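Local coordinates for membrane-fusion protein (Streptococcus pneumoniae, PDB 5XU0) that is a MacAB-like membrane-fusion protein, probably linking an ABC-type efflux transporter to the cell exterior through a six-subunit channel, at residues Thr8-Lys12 against Leu252-Val258; Asn176-Lys180 against Ile243-Gly247. The protein carries 2 engineered substitutions. All blocks are in the same frame, centred on the assembly; numbering follows the deposited sequence.

Interaction 1 of 2, residues Thr8-Lys12 against Leu252-Val258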
# COMPACT_ATOMS: atom_id res chain seq x y z
N THR B 8 14.27 -29.93 -17.07
CA THR B 8 15.39 -29.36 -16.34
C THR B 8 15.48 -29.98 -14.95
O THR B 8 14.48 -30.40 -14.36
CB THR B 8 15.27 -27.84 -16.23
OG1 THR B 8 14.02 -27.49 -15.62
CG2 THR B 8 15.35 -27.20 -17.60
N VAL B 9 16.72 -30.05 -14.45
CA VAL B 9 16.99 -30.55 -13.11
C VAL B 9 16.59 -29.48 -12.11
O VAL B 9 17.22 -28.42 -12.04
CB VAL B 9 18.46 -30.96 -12.94
CG1 VAL B 9 18.65 -31.69 -11.62
CG2 VAL B 9 18.90 -31.83 -14.10
N THR B 10 15.53 -29.74 -11.36
CA THR B 10 15.08 -28.84 -10.32
C THR B 10 15.13 -29.56 -8.98
O THR B 10 15.16 -30.79 -8.90
CB THR B 10 13.65 -28.35 -10.59
OG1 THR B 10 12.72 -29.27 -10.00
CG2 THR B 10 13.39 -28.26 -12.08
N ALA B 11 15.16 -28.77 -7.92
CA ALA B 11 15.08 -29.35 -6.60
C ALA B 11 13.63 -29.55 -6.20
O ALA B 11 12.70 -29.00 -6.81
CB ALA B 11 15.79 -28.47 -5.58
N LYS B 12 13.43 -30.37 -5.17
CA LYS B 12 12.10 -30.68 -4.68
C LYS B 12 11.67 -29.76 -3.55
O LYS B 12 10.57 -29.21 -3.57
CB LYS B 12 12.05 -32.14 -4.22
CG LYS B 12 10.77 -32.53 -3.51
CD LYS B 12 10.71 -34.03 -3.28
CE LYS B 12 9.31 -34.47 -2.90
NZ LYS B 12 9.21 -35.95 -2.82
N LEU B 252 25.50 -34.57 -10.80
CA LEU B 252 24.32 -34.01 -11.46
C LEU B 252 23.79 -32.87 -10.60
O LEU B 252 23.31 -33.10 -9.48
CB LEU B 252 23.26 -35.09 -11.65
CG LEU B 252 21.93 -34.69 -12.30
CD1 LEU B 252 22.08 -34.52 -13.81
CD2 LEU B 252 20.84 -35.71 -11.96
N LYS B 253 23.88 -31.65 -11.11
CA LYS B 253 23.52 -30.46 -10.36
C LYS B 253 22.33 -29.75 -11.00
O LYS B 253 22.12 -29.83 -12.21
CB LYS B 253 24.72 -29.51 -10.24
CG LYS B 253 26.03 -30.24 -10.02
CD LYS B 253 26.59 -29.96 -8.63
CE LYS B 253 28.11 -30.06 -8.60
NZ LYS B 253 28.70 -29.43 -7.38
N GLN B 254 21.55 -29.06 -10.15
CA GLN B 254 20.28 -28.48 -10.58
C GLN B 254 20.48 -27.52 -11.74
O GLN B 254 21.55 -26.95 -11.94
CB GLN B 254 19.63 -27.74 -9.41
CG GLN B 254 19.95 -28.31 -8.04
CD GLN B 254 19.19 -27.63 -6.93
OE1 GLN B 254 18.20 -26.93 -7.18
NE2 GLN B 254 19.64 -27.82 -5.70
N GLY B 255 19.41 -27.33 -12.52
CA GLY B 255 19.43 -26.48 -13.69
C GLY B 255 19.94 -27.13 -14.95
O GLY B 255 19.80 -26.54 -16.03
N PHE B 256 20.50 -28.33 -14.86
CA PHE B 256 21.04 -29.01 -16.03
C PHE B 256 19.94 -29.31 -17.04
O PHE B 256 18.88 -29.83 -16.68
CB PHE B 256 21.74 -30.30 -15.62
CG PHE B 256 23.18 -30.12 -15.24
CD1 PHE B 256 23.85 -28.94 -15.52
CD2 PHE B 256 23.88 -31.15 -14.60
CE1 PHE B 256 25.18 -28.78 -15.17
CE2 PHE B 256 25.20 -30.99 -14.25
CZ PHE B 256 25.86 -29.81 -14.53
N SER B 257 20.19 -28.99 -18.31
CA SER B 257 19.30 -29.42 -19.37
C SER B 257 19.47 -30.92 -19.59
O SER B 257 20.58 -31.45 -19.51
CB SER B 257 19.56 -28.65 -20.65
OG SER B 257 18.36 -28.50 -21.40
N VAL B 258 18.36 -31.60 -19.88
CA VAL B 258 18.31 -33.05 -19.81
C VAL B 258 17.41 -33.57 -20.92
O VAL B 258 16.38 -32.97 -21.24
CB VAL B 258 17.82 -33.50 -18.41
CG1 VAL B 258 17.11 -34.83 -18.46
CG2 VAL B 258 18.99 -33.55 -17.43

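Interaction 2 of 2, residues Asn176-Lys180 against Ile243-Gly247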
# COMPACT_ATOMS: atom_id res chain seq x y z
N ASN B 176 17.24 -35.32 -2.87
CA ASN B 176 15.94 -35.59 -3.46
C ASN B 176 15.69 -34.70 -4.68
O ASN B 176 14.71 -33.95 -4.75
CB ASN B 176 14.81 -35.43 -2.44
CG ASN B 176 15.15 -36.01 -1.09
OD1 ASN B 176 16.08 -36.81 -0.96
ND2 ASN B 176 14.40 -35.60 -0.07
N LEU B 177 16.62 -34.77 -5.63
CA LEU B 177 16.49 -33.97 -6.84
C LEU B 177 15.41 -34.54 -7.75
O LEU B 177 15.05 -35.72 -7.68
CB LEU B 177 17.82 -33.89 -7.58
CG LEU B 177 18.57 -32.57 -7.44
CD1 LEU B 177 18.80 -32.25 -5.98
CD2 LEU B 177 19.89 -32.61 -8.19
N GLN B 178 14.86 -33.68 -8.60
CA GLN B 178 13.84 -34.06 -9.57
C GLN B 178 14.16 -33.39 -10.90
O GLN B 178 15.10 -32.60 -11.01
CB GLN B 178 12.44 -33.69 -9.07
CG GLN B 178 12.14 -34.11 -7.63
CD GLN B 178 10.69 -33.92 -7.24
OE1 GLN B 178 10.00 -34.88 -6.88
NE2 GLN B 178 10.21 -32.68 -7.30
N VAL B 179 13.37 -33.71 -11.92
CA VAL B 179 13.40 -32.97 -13.18
C VAL B 179 11.97 -32.69 -13.60
O VAL B 179 11.08 -33.53 -13.40
CB VAL B 179 14.17 -33.71 -14.30
CG1 VAL B 179 15.66 -33.50 -14.17
CG2 VAL B 179 13.91 -35.17 -14.24
N LYS B 180 11.73 -31.51 -14.17
CA LYS B 180 10.39 -31.15 -14.58
C LYS B 180 10.38 -30.55 -15.98
O LYS B 180 11.40 -30.11 -16.51
CB LYS B 180 9.71 -30.18 -13.61
CG LYS B 180 10.21 -30.18 -12.18
CD LYS B 180 9.40 -29.17 -11.38
CE LYS B 180 9.52 -29.42 -9.89
NZ LYS B 180 8.73 -28.44 -9.10
N ILE B 243 9.30 -35.74 -12.68
CA ILE B 243 9.76 -37.08 -12.34
C ILE B 243 10.84 -36.98 -11.27
O ILE B 243 11.63 -36.03 -11.22
CB ILE B 243 10.28 -37.88 -13.57
CG1 ILE B 243 11.75 -37.56 -13.84
CG2 ILE B 243 9.45 -37.61 -14.81
CD1 ILE B 243 12.30 -38.18 -15.11
N ASP B 244 10.85 -37.99 -10.40
CA ASP B 244 11.82 -38.12 -9.31
C ASP B 244 12.97 -38.99 -9.78
O ASP B 244 12.76 -40.12 -10.24
CB ASP B 244 11.17 -38.73 -8.07
CG ASP B 244 9.88 -38.05 -7.68
OD1 ASP B 244 9.66 -37.83 -6.46
OD2 ASP B 244 9.09 -37.72 -8.58
N VAL B 245 14.20 -38.48 -9.67
CA VAL B 245 15.36 -39.25 -10.08
C VAL B 245 15.59 -40.39 -9.11
O VAL B 245 15.33 -40.27 -7.90
CB VAL B 245 16.61 -38.35 -10.20
CG1 VAL B 245 16.27 -37.06 -10.91
CG2 VAL B 245 17.21 -38.07 -8.83
N THR B 246 16.05 -41.52 -9.63
CA THR B 246 16.24 -42.72 -8.84
C THR B 246 17.67 -43.21 -9.03
O THR B 246 18.35 -42.82 -9.98
CB THR B 246 15.24 -43.82 -9.23
OG1 THR B 246 15.56 -44.31 -10.54
CG2 THR B 246 13.83 -43.26 -9.25
N GLY B 247 18.10 -44.07 -8.12
CA GLY B 247 19.46 -44.55 -8.18
C GLY B 247 20.48 -43.47 -7.84
O GLY B 247 20.16 -42.40 -7.33

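Interaction 1 of 2, residues Thr8-Lys12 against Leu252-Val258
Val9 sets its isopropyl group against the chain reversal of Lys253 to Phe256, and the tight part of the contact gathers round its two methyls. With CG1 anti to the backbone N (chi1 -171°), that methyl lies 3.7 Å from Gln254 CA. CG2 turns the other way, 3.6 Å from Phe256 CB and 3.7 Å from Val258 CG2, with Leu252 CD1 a little beyond. Branching at CB thus lets one short residue fill both directions from an extended strand. The Val9 and Phe256 side chains lie side by side, though the Phe256 ring turns off from Val9 and meets Leu252 CD1 in plane at its edge.

The backbones are joined here as well. Val9 N donates to Phe256 O over 3.1 Å, at 155° at the hydrogen, and Gly255 N donates to Val9 O, in a bond modelled too short for its length to be trusted. Gly255 takes the third place of a type II turn, where a positive phi (85°) comes easily to a residue without CB. The buried, extended side chain of Gln254 lies over Ala11, with OE1 3.3 Å from Ala11 CB, while its NE2 makes a weak hydrogen bond to Asn174.

Looser is the side of Thr8 and Ser257, an antiparallel non-hydrogen-bonded pair with CA atoms 4.9 Å apart, whose hydroxyls lie on an exposed face of the sheet.

Tyr239 and Glu185 of a second subunit bond the backbones of Gln254 and Ser257. Within the chain, strand 3-10 meets strand 257-262 here, closing the antiparallel barrel, and strand 178-183 flanks it, with Val9 packed on Val179.

Interaction 2 of 2, residues Asn176-Lys180 against Ile243-Gly247
Val179 and Ile243 form an antiparallel hydrogen-bonded pair, tied by two backbone bonds: Val179 N to Ile243 O at 3.0 Å and Ile243 N to Val179 O at 2.9 Å. Both are nearly straight at the hydrogen, 167° and 168°. The two side chains share one face of the sheet and meet at an oblique angle. Val179 CG2 touches CG1 of Ile243 and lies 3.5 Å from its CD1; these branched, apolar residues suit a buried face, where Leu213 and Val197 also pack on Ile243.

Val245 extends this apolar patch along the strand. Its CB stands 4.0 Å from Leu177 O. CG1 reaches Gln178 CA at 4.1 Å; with CG1 anti to the carbonyl carbon (chi1 -44°), CG2 falls between the backbone N and that carbon and comes to 3.4 Å from Leu177 O.

Strands 178-183 and 239-246 are neighbours in the six-stranded antiparallel barrel, the kind of domain that membrane-fusion proteins join to a lipoyl-like domain and a helical hairpin. Here alternation puts Val179 and Ile243 on one face and Gln178 and Asp244 on the other.

The latter two, a non-hydrogen-bonded pair with CA atoms 4.5 Å apart, run side by side in the same direction. The aliphatic start of Gln178 covers the backbone, CB lying 3.3 Å from Ile243 O. Asp244 OD2 is held by a hydrogen bond from the next strand's Ser214, and Lys12 packs against both side chains.

How the interactions relate
Both interactions belong to the same barrel and have strand 178-183 beside strand 3-10 as their seam: Thr10 N probably bonds Gln178 O, and Thr8 N Lys180 O. Both are largely buried. Interaction 2 is regular strand pairing inside one subunit, and no other chain of the assembly reaches it; its apolar face is buried and its polar face carries a carboxylate and an amide. Interaction 1, with Val9 at its centre, joins the first and last strands of the barrel through a turn, with less regular pairing; it has an exposed Thr8/Ser257 edge and a second subunit alongside. Along the chain, interaction 2 is nested within the loop that interaction 1 closes, their centres about 9 Å apart.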